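Local coordinates for protein Nadp(h)-dependent ketose reductase (PDB 1E3J) that probably reduces ketose sugars such as fructose to polyols with NADPH, as a zinc-containing member of the alcohol dehydrogenase family, at residues Gly93-Arg98 with Ala133-Lys138; Leu32-Tyr37 with Ala126-His131. All blocks are in the same frame, centred on the assembly; numbering follows the deposited sequence.

Contact 1 of 2, residues Gly93-Arg98 with Ala133-Lys138; sequences GVPCRR and ADFCHK. With ZN (zinc ion), chain B.
Phe-135 drives its ring into the bend where Gly-93, Val-94 and Pro-95 lead toward a zinc-bound cysteine. The packing is tightest at the far end of the ring: Phe-135 CZ meets CD of Pro-95 at 3.2 Å, the two side chains coming from opposite directions. Proline suits this spot, since it gives a stiff, compact apolar surface against an aromatic ring. Close by, the backbone oxygen of Gly-93 approaches obliquely, 3.2 Å from Phe-135 CE2. Tyr-107 adds an edge-to-face contact to the same ring.

The Val-94 side is looser. Val-94 lays CG2 over one face of the ring, no nearer than 4.2 Å to Phe-135 CG, and the residue is partly exposed. On the partly exposed flank beyond it the grip is polar and close: Arg-97 stretches an extended chain to Asp-134. Its NH2 donates to the syn lone pair of Asp-134 OD2 at 2.7 Å, nearly in the guanidinium plane, while OD1 stands on the same nitrogen in a salt bridge, so one amino group serves both carboxylate oxygens. The two flat groups are turned 37° apart. Asp-134 CG lies between its backbone N and carbonyl carbon (chi1 60°), which sets the carboxylate facing Arg-97, with OD1 in the plane of the Phe-135 ring, at its edge. Arg-97 NH2 also stands at that edge, 3.6 Å from CE1. Lys-103 of a second subunit makes a cation-pi contact with Phe-135 and hydrogen-bonds to the backbone O of Asp-134.

Cys-96 binds zinc through SG at 2.4 Å, and the backbone N of Arg-98 donates to that same sulfur. With Cys-99, Cys-102 and Cys-110 it completes the four-cysteine zinc lobe familiar from zinc-containing alcohol dehydrogenases.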
ATOM      1  N   GLY A  93     -15.887 -12.339 -16.845  1.00 38.73           N
ATOM      2  CA  GLY A  93     -16.738 -11.701 -15.854  1.00 38.90           C
ATOM      3  C   GLY A  93     -16.969 -10.243 -16.193  1.00 38.70           C
ATOM      4  O   GLY A  93     -16.016  -9.471 -16.274  1.00 37.35           O
ATOM      5  N   VAL A  94     -18.222  -9.872 -16.431  1.00 37.40           N
ATOM      6  CA  VAL A  94     -18.551  -8.487 -16.756  1.00 36.17           C
ATOM      7  C   VAL A  94     -19.341  -7.958 -15.578  1.00 35.08           C
ATOM      8  O   VAL A  94     -20.420  -8.442 -15.281  1.00 35.24           O
ATOM      9  CB  VAL A  94     -19.366  -8.392 -18.046  1.00 38.74           C
ATOM     10  CG1 VAL A  94     -19.679  -6.939 -18.356  1.00 36.36           C
ATOM     11  CG2 VAL A  94     -18.560  -9.019 -19.201  1.00 35.63           C
ATOM     12  N   PRO A  95     -18.779  -6.970 -14.864  1.00 33.12           N
ATOM     13  CA  PRO A  95     -19.353  -6.324 -13.688  1.00 34.40           C
ATOM     14  C   PRO A  95     -20.441  -5.276 -13.993  1.00 35.41           C
ATOM     15  O   PRO A  95     -20.645  -4.940 -15.150  1.00 35.03           O
ATOM     16  CB  PRO A  95     -18.128  -5.712 -13.028  1.00 32.34           C
ATOM     17  CG  PRO A  95     -17.391  -5.180 -14.202  1.00 32.24           C
ATOM     18  CD  PRO A  95     -17.487  -6.359 -15.211  1.00 33.06           C
ATOM     19  N   CYS A  96     -21.106  -4.751 -12.961  1.00 34.26           N
ATOM     20  CA  CYS A  96     -22.174  -3.758 -13.174  1.00 37.85           C
ATOM     21  C   CYS A  96     -21.611  -2.367 -13.496  1.00 39.55           C
ATOM     22  O   CYS A  96     -22.299  -1.513 -14.099  1.00 42.37           O
ATOM     23  CB  CYS A  96     -23.102  -3.683 -11.934  1.00 36.25           C
ATOM     24  SG  CYS A  96     -22.463  -2.586 -10.588  1.00 40.73           S
ATOM     25  N   ARG A  97     -20.359  -2.139 -13.104  1.00 39.24           N
ATOM     26  CA  ARG A  97     -19.676  -0.875 -13.364  1.00 38.56           C
ATOM     27  C   ARG A  97     -20.249   0.317 -12.563  1.00 38.58           C
ATOM     28  O   ARG A  97     -19.917   1.445 -12.851  1.00 38.64           O
ATOM     29  CB  ARG A  97     -19.793  -0.520 -14.853  1.00 40.27           C
ATOM     30  CG  ARG A  97     -19.338  -1.558 -15.839  1.00 41.85           C
ATOM     31  CD  ARG A  97     -19.530  -0.994 -17.229  1.00 44.19           C
ATOM     32  NE  ARG A  97     -18.676  -1.650 -18.206  1.00 45.95           N
ATOM     33  CZ  ARG A  97     -19.038  -2.705 -18.903  1.00 47.63           C
ATOM     34  NH1 ARG A  97     -20.261  -3.207 -18.714  1.00 51.38           N
ATOM     35  NH2 ARG A  97     -18.186  -3.252 -19.774  1.00 46.47           N
ATOM     36  N   ARG A  98     -21.101   0.076 -11.579  1.00 38.32           N
ATOM     37  CA  ARG A  98     -21.723   1.176 -10.835  1.00 40.10           C
ATOM     38  C   ARG A  98     -21.801   0.945  -9.335  1.00 39.70           C
ATOM     39  O   ARG A  98     -22.320   1.786  -8.610  1.00 41.38           O
ATOM     40  CB  ARG A  98     -23.155   1.411 -11.347  1.00 43.28           C
ATOM     41  CG  ARG A  98     -23.244   1.739 -12.853  1.00 48.35           C
ATOM     42  CD  ARG A  98     -24.694   1.711 -13.405  1.00 51.02           C
ATOM     43  NE  ARG A  98     -24.794   2.531 -14.617  1.00 55.23           N
ATOM     44  CZ  ARG A  98     -24.201   2.253 -15.780  1.00 56.68           C
ATOM     45  NH1 ARG A  98     -23.456   1.158 -15.926  1.00 57.16           N
ATOM     46  NH2 ARG A  98     -24.332   3.091 -16.802  1.00 56.98           N
ATOM     47  N   ALA A 133     -17.372  -5.310 -25.271  1.00 38.74           N
ATOM     48  CA  ALA A 133     -16.131  -5.016 -25.966  1.00 37.93           C
ATOM     49  C   ALA A 133     -14.956  -4.692 -25.086  1.00 40.17           C
ATOM     50  O   ALA A 133     -13.812  -5.026 -25.424  1.00 38.72           O
ATOM     51  CB  ALA A 133     -16.345  -3.865 -26.933  1.00 39.37           C
ATOM     52  N   ASP A 134     -15.209  -4.025 -23.967  1.00 40.33           N
ATOM     53  CA  ASP A 134     -14.092  -3.674 -23.114  1.00 42.77           C
ATOM     54  C   ASP A 134     -13.529  -4.901 -22.374  1.00 43.17           C
ATOM     55  O   ASP A 134     -12.518  -4.793 -21.665  1.00 42.09           O
ATOM     56  CB  ASP A 134     -14.509  -2.578 -22.115  1.00 42.79           C
ATOM     57  CG  ASP A 134     -15.635  -3.007 -21.228  1.00 44.63           C
ATOM     58  OD1 ASP A 134     -16.613  -3.590 -21.741  1.00 47.58           O
ATOM     59  OD2 ASP A 134     -15.556  -2.752 -20.017  1.00 47.89           O
ATOM     60  N   PHE A 135     -14.187  -6.056 -22.505  1.00 42.57           N
ATOM     61  CA  PHE A 135     -13.671  -7.247 -21.839  1.00 41.38           C
ATOM     62  C   PHE A 135     -13.187  -8.255 -22.853  1.00 41.04           C
ATOM     63  O   PHE A 135     -13.153  -9.444 -22.589  1.00 42.53           O
ATOM     64  CB  PHE A 135     -14.707  -7.871 -20.897  1.00 39.70           C
ATOM     65  CG  PHE A 135     -14.839  -7.142 -19.579  1.00 39.94           C
ATOM     66  CD1 PHE A 135     -15.511  -5.906 -19.503  1.00 39.68           C
ATOM     67  CD2 PHE A 135     -14.256  -7.657 -18.423  1.00 39.15           C
ATOM     68  CE1 PHE A 135     -15.592  -5.187 -18.294  1.00 39.80           C
ATOM     69  CE2 PHE A 135     -14.324  -6.954 -17.192  1.00 39.93           C
ATOM     70  CZ  PHE A 135     -14.995  -5.713 -17.125  1.00 41.43           C
ATOM     71  N   CYS A 136     -12.815  -7.772 -24.027  1.00 41.35           N
ATOM     72  CA  CYS A 136     -12.273  -8.629 -25.063  1.00 41.93           C
ATOM     73  C   CYS A 136     -10.922  -7.993 -25.319  1.00 43.50           C
ATOM     74  O   CYS A 136     -10.858  -6.870 -25.790  1.00 45.84           O
ATOM     75  CB  CYS A 136     -13.119  -8.572 -26.334  1.00 39.74           C
ATOM     76  SG  CYS A 136     -14.719  -9.417 -26.240  1.00 43.26           S
ATOM     77  N   HIS A 137      -9.845  -8.721 -25.043  1.00 42.85           N
ATOM     78  CA  HIS A 137      -8.499  -8.210 -25.202  1.00 42.77           C
ATOM     79  C   HIS A 137      -7.862  -8.620 -26.541  1.00 44.89           C
ATOM     80  O   HIS A 137      -7.609  -9.802 -26.820  1.00 44.62           O
ATOM     81  CB  HIS A 137      -7.681  -8.701 -24.009  1.00 41.98           C
ATOM     82  CG  HIS A 137      -8.339  -8.430 -22.689  1.00 42.49           C
ATOM     83  ND1 HIS A 137      -8.053  -7.312 -21.927  1.00 43.90           N
ATOM     84  CD2 HIS A 137      -9.331  -9.082 -22.034  1.00 39.91           C
ATOM     85  CE1 HIS A 137      -8.843  -7.287 -20.865  1.00 42.88           C
ATOM     86  NE2 HIS A 137      -9.626  -8.352 -20.905  1.00 43.87           N
ATOM     87  N   LYS A 138      -7.589  -7.621 -27.363  1.00 46.29           N
ATOM     88  CA  LYS A 138      -7.027  -7.856 -28.668  1.00 47.18           C
ATOM     89  C   LYS A 138      -5.720  -8.576 -28.535  1.00 45.93           C
ATOM     90  O   LYS A 138      -4.917  -8.230 -27.676  1.00 47.23           O
ATOM     91  CB  LYS A 138      -6.820  -6.524 -29.402  1.00 49.60           C
ATOM     92  CG  LYS A 138      -6.302  -6.688 -30.847  1.00 53.29           C
ATOM     93  CD  LYS A 138      -6.431  -5.359 -31.614  1.00 57.38           C
ATOM     94  CE  LYS A 138      -5.532  -5.306 -32.868  1.00 57.96           C
ATOM     95  NZ  LYS A 138      -5.871  -6.319 -33.911  1.00 59.06           N
TER
HETATM   96 ZN    ZN B 901     -20.481  -3.516  -9.600  1.00 39.95          ZN

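Contact 2 of 2, residues Leu32-Tyr37 with Ala126-His131; sequences LLQMAY and ARYYVH
Met-35 folds back on itself: CG stands anti to the carbonyl carbon (chi1 -59°), and further bends at chi2 and chi3 lay SD against Tyr-129 CB at 3.6 Å. Gln-34 does the reverse, with CG anti to its backbone N and the chain extended, so that it runs alongside Tyr-128. These side chains decorate an antiparallel strand pair in the GroES-like domain of the alcohol dehydrogenase fold.

Leu-33 and Tyr-129 form its hydrogen-bonded pair, linked both ways: Leu-33 N gives to Tyr-129 O at 2.6 Å, almost along the carbonyl direction, and Tyr-129 N returns a bond to Leu-33 O. On their face of the sheet, Leu-33 CD1 comes to the edge of the Tyr-129 ring, near its plane, while the Met-35 sulfur lies oblique to that ring in a Met-aromatic contact, 5.3 Å from its centroid. Leucine and methionine suit this buried side, which strand 87-90 helps to cover through Val-88 and Val-90.

The face bearing Leu-32, Gln-34, Tyr-128 and Val-130 is more mixed. Leu-32 crosses Val-130 at about a right angle, CD1 touching CG2 at 3.8 Å. The Gln-34 amide lies 25° from the plane of the Tyr-128 ring, with NE2 3.1 Å from OH, but the angle is too poor for a hydrogen bond. A long polar side chain beside a tyrosine suits this partly exposed position, where its CB and CG pack along the ring at CE1. The CB of Arg-127 points away from 32-37, and its guanidinium forms a salt bridge with Glu-326.

Past the regular pairing, Met-35 N donates to Arg-127 O at 2.8 Å, tilted 39° out of the carbonyl plane, and a water standing 2.6 Å from that same oxygen lies 2.7 Å from Met-35 O.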
ATOM      1  N   LEU A  32     -19.564  -9.228 -31.679  1.00 48.69           N
ATOM      2  CA  LEU A  32     -19.982 -10.573 -32.007  1.00 46.34           C
ATOM      3  C   LEU A  32     -18.733 -11.354 -32.275  1.00 44.53           C
ATOM      4  O   LEU A  32     -17.892 -10.952 -33.087  1.00 43.98           O
ATOM      5  CB  LEU A  32     -20.866 -10.610 -33.269  1.00 45.80           C
ATOM      6  CG  LEU A  32     -21.246 -12.055 -33.692  1.00 47.50           C
ATOM      7  CD1 LEU A  32     -21.991 -12.735 -32.557  1.00 43.49           C
ATOM      8  CD2 LEU A  32     -22.136 -12.050 -34.962  1.00 47.76           C
ATOM      9  N   LEU A  33     -18.609 -12.485 -31.605  1.00 44.25           N
ATOM     10  CA  LEU A  33     -17.431 -13.316 -31.800  1.00 44.67           C
ATOM     11  C   LEU A  33     -17.701 -14.670 -32.426  1.00 45.31           C
ATOM     12  O   LEU A  33     -18.677 -15.360 -32.072  1.00 44.57           O
ATOM     13  CB  LEU A  33     -16.778 -13.588 -30.457  1.00 43.94           C
ATOM     14  CG  LEU A  33     -16.312 -12.362 -29.671  1.00 45.34           C
ATOM     15  CD1 LEU A  33     -15.866 -12.803 -28.269  1.00 42.49           C
ATOM     16  CD2 LEU A  33     -15.172 -11.686 -30.431  1.00 40.44           C
ATOM     17  N   GLN A  34     -16.805 -15.062 -33.323  1.00 44.95           N
ATOM     18  CA  GLN A  34     -16.853 -16.384 -33.926  1.00 44.67           C
ATOM     19  C   GLN A  34     -15.848 -17.093 -33.028  1.00 42.74           C
ATOM     20  O   GLN A  34     -14.645 -16.865 -33.142  1.00 42.94           O
ATOM     21  CB  GLN A  34     -16.357 -16.355 -35.382  1.00 46.98           C
ATOM     22  CG  GLN A  34     -16.244 -17.744 -35.999  1.00 51.17           C
ATOM     23  CD  GLN A  34     -16.304 -17.725 -37.523  1.00 55.71           C
ATOM     24  OE1 GLN A  34     -15.634 -16.914 -38.190  1.00 58.17           O
ATOM     25  NE2 GLN A  34     -17.100 -18.626 -38.084  1.00 57.42           N
ATOM     26  N   MET A  35     -16.332 -17.929 -32.118  1.00 41.97           N
ATOM     27  CA  MET A  35     -15.440 -18.564 -31.167  1.00 41.52           C
ATOM     28  C   MET A  35     -14.359 -19.388 -31.793  1.00 42.86           C
ATOM     29  O   MET A  35     -14.538 -19.934 -32.901  1.00 44.25           O
ATOM     30  CB  MET A  35     -16.249 -19.394 -30.173  1.00 41.40           C
ATOM     31  CG  MET A  35     -17.283 -18.555 -29.397  1.00 41.41           C
ATOM     32  SD  MET A  35     -16.486 -17.069 -28.604  1.00 43.52           S
ATOM     33  CE  MET A  35     -15.556 -17.930 -27.361  1.00 36.92           C
ATOM     34  N   ALA A  36     -13.226 -19.479 -31.095  1.00 41.20           N
ATOM     35  CA  ALA A  36     -12.105 -20.267 -31.581  1.00 42.04           C
ATOM     36  C   ALA A  36     -11.718 -21.428 -30.638  1.00 42.60           C
ATOM     37  O   ALA A  36     -11.720 -22.588 -31.043  1.00 42.12           O
ATOM     38  CB  ALA A  36     -10.911 -19.371 -31.845  1.00 40.37           C
ATOM     39  N   TYR A  37     -11.391 -21.116 -29.384  1.00 43.71           N
ATOM     40  CA  TYR A  37     -11.017 -22.133 -28.424  1.00 40.90           C
ATOM     41  C   TYR A  37     -11.699 -21.873 -27.079  1.00 42.51           C
ATOM     42  O   TYR A  37     -11.980 -20.721 -26.712  1.00 43.65           O
ATOM     43  CB  TYR A  37      -9.499 -22.162 -28.249  1.00 42.92           C
ATOM     44  CG  TYR A  37      -8.755 -22.620 -29.483  1.00 46.81           C
ATOM     45  CD1 TYR A  37      -8.543 -23.988 -29.723  1.00 47.09           C
ATOM     46  CD2 TYR A  37      -8.359 -21.704 -30.464  1.00 45.99           C
ATOM     47  CE1 TYR A  37      -7.960 -24.428 -30.924  1.00 49.89           C
ATOM     48  CE2 TYR A  37      -7.776 -22.136 -31.661  1.00 48.99           C
ATOM     49  CZ  TYR A  37      -7.580 -23.494 -31.882  1.00 50.72           C
ATOM     50  OH  TYR A  37      -6.980 -23.917 -33.050  1.00 54.71           O
ATOM     51  N   ALA A 126     -19.777 -22.342 -27.816  1.00 38.02           N
ATOM     52  CA  ALA A 126     -20.737 -22.265 -28.904  1.00 39.67           C
ATOM     53  C   ALA A 126     -19.927 -21.721 -30.078  1.00 40.94           C
ATOM     54  O   ALA A 126     -18.767 -21.333 -29.890  1.00 40.58           O
ATOM     55  CB  ALA A 126     -21.844 -21.284 -28.556  1.00 38.50           C
ATOM     56  N   ARG A 127     -20.530 -21.668 -31.263  1.00 40.81           N
ATOM     57  CA  ARG A 127     -19.808 -21.197 -32.449  1.00 42.96           C
ATOM     58  C   ARG A 127     -19.728 -19.695 -32.432  1.00 41.41           C
ATOM     59  O   ARG A 127     -18.765 -19.109 -32.912  1.00 39.87           O
ATOM     60  CB  ARG A 127     -20.525 -21.594 -33.761  1.00 45.03           C
ATOM     61  CG  ARG A 127     -20.767 -23.078 -33.975  1.00 47.32           C
ATOM     62  CD  ARG A 127     -19.589 -23.817 -34.651  1.00 50.32           C
ATOM     63  NE  ARG A 127     -19.978 -25.202 -34.984  1.00 52.48           N
ATOM     64  CZ  ARG A 127     -19.151 -26.243 -34.946  1.00 53.76           C
ATOM     65  NH1 ARG A 127     -17.876 -26.075 -34.603  1.00 53.70           N
ATOM     66  NH2 ARG A 127     -19.603 -27.465 -35.200  1.00 54.37           N
ATOM     67  N   TYR A 128     -20.792 -19.087 -31.937  1.00 40.95           N
ATOM     68  CA  TYR A 128     -20.880 -17.648 -31.862  1.00 44.55           C
ATOM     69  C   TYR A 128     -21.224 -17.183 -30.471  1.00 43.86           C
ATOM     70  O   TYR A 128     -21.963 -17.852 -29.743  1.00 45.51           O
ATOM     71  CB  TYR A 128     -21.916 -17.112 -32.834  1.00 44.81           C
ATOM     72  CG  TYR A 128     -21.472 -17.228 -34.247  1.00 49.82           C
ATOM     73  CD1 TYR A 128     -20.665 -16.246 -34.823  1.00 50.82           C
ATOM     74  CD2 TYR A 128     -21.794 -18.350 -35.013  1.00 50.66           C
ATOM     75  CE1 TYR A 128     -20.187 -16.382 -36.128  1.00 53.40           C
ATOM     76  CE2 TYR A 128     -21.314 -18.491 -36.323  1.00 52.82           C
ATOM     77  CZ  TYR A 128     -20.516 -17.509 -36.874  1.00 52.82           C
ATOM     78  OH  TYR A 128     -20.052 -17.643 -38.170  1.00 54.86           O
ATOM     79  N   TYR A 129     -20.715 -16.005 -30.132  1.00 43.12           N
ATOM     80  CA  TYR A 129     -20.930 -15.435 -28.806  1.00 42.04           C
ATOM     81  C   TYR A 129     -20.794 -13.929 -28.859  1.00 39.95           C
ATOM     82  O   TYR A 129     -19.969 -13.383 -29.593  1.00 42.02           O
ATOM     83  CB  TYR A 129     -19.890 -16.048 -27.858  1.00 43.02           C
ATOM     84  CG  TYR A 129     -19.921 -15.556 -26.442  1.00 42.95           C
ATOM     85  CD1 TYR A 129     -21.012 -15.814 -25.610  1.00 40.83           C
ATOM     86  CD2 TYR A 129     -18.848 -14.798 -25.936  1.00 44.56           C
ATOM     87  CE1 TYR A 129     -21.043 -15.324 -24.305  1.00 43.35           C
ATOM     88  CE2 TYR A 129     -18.862 -14.302 -24.632  1.00 43.58           C
ATOM     89  CZ  TYR A 129     -19.951 -14.560 -23.827  1.00 44.95           C
ATOM     90  OH  TYR A 129     -19.956 -14.044 -22.555  1.00 45.44           O
ATOM     91  N   VAL A 130     -21.613 -13.253 -28.086  1.00 41.06           N
ATOM     92  CA  VAL A 130     -21.586 -11.790 -28.007  1.00 41.99           C
ATOM     93  C   VAL A 130     -21.008 -11.429 -26.611  1.00 42.05           C
ATOM     94  O   VAL A 130     -21.338 -12.092 -25.634  1.00 40.92           O
ATOM     95  CB  VAL A 130     -23.025 -11.262 -28.215  1.00 43.45           C
ATOM     96  CG1 VAL A 130     -23.446 -10.314 -27.101  1.00 45.50           C
ATOM     97  CG2 VAL A 130     -23.121 -10.604 -29.618  1.00 43.46           C
ATOM     98  N   HIS A 131     -20.154 -10.406 -26.513  1.00 41.71           N
ATOM     99  CA  HIS A 131     -19.541 -10.048 -25.215  1.00 39.93           C
ATOM    100  C   HIS A 131     -19.195  -8.559 -25.174  1.00 39.34           C
ATOM    101  O   HIS A 131     -18.901  -7.964 -26.218  1.00 36.99           O
ATOM    102  CB  HIS A 131     -18.246 -10.883 -25.033  1.00 38.36           C
ATOM    103  CG  HIS A 131     -17.773 -11.000 -23.616  1.00 39.04           C
ATOM    104  ND1 HIS A 131     -18.555 -11.523 -22.608  1.00 41.45           N
ATOM    105  CD2 HIS A 131     -16.582 -10.688 -23.044  1.00 37.34           C
ATOM    106  CE1 HIS A 131     -17.873 -11.535 -21.479  1.00 36.63           C
ATOM    107  NE2 HIS A 131     -16.674 -11.034 -21.718  1.00 38.93           N
TER
HETATM  108  O   HOH W   1     -16.849 -20.527 -34.058  1.00 44.55           O

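From the N terminus, 32-37 comes first, and the chain then passes the zinc ligands Cys-41, His-66 and Glu-67 before reaching 93-98. The cysteine lobe that follows leads to 126-131, where contact 2 closes a loop of 88 intervening residues. The shorter loop of contact 1, 34 residues, opens inside that one and ends beyond it at 133-138, so the two cross rather than nest. Contact 2 joins two strands of the domain's main sheet; contact 1 ties the lobe carrying the four-cysteine zinc to the chain continuing from the second of those strands. His-131, at the end of contact 2, touches contact 1, its CE1 lying 3.5 Å from Val-94 CG2.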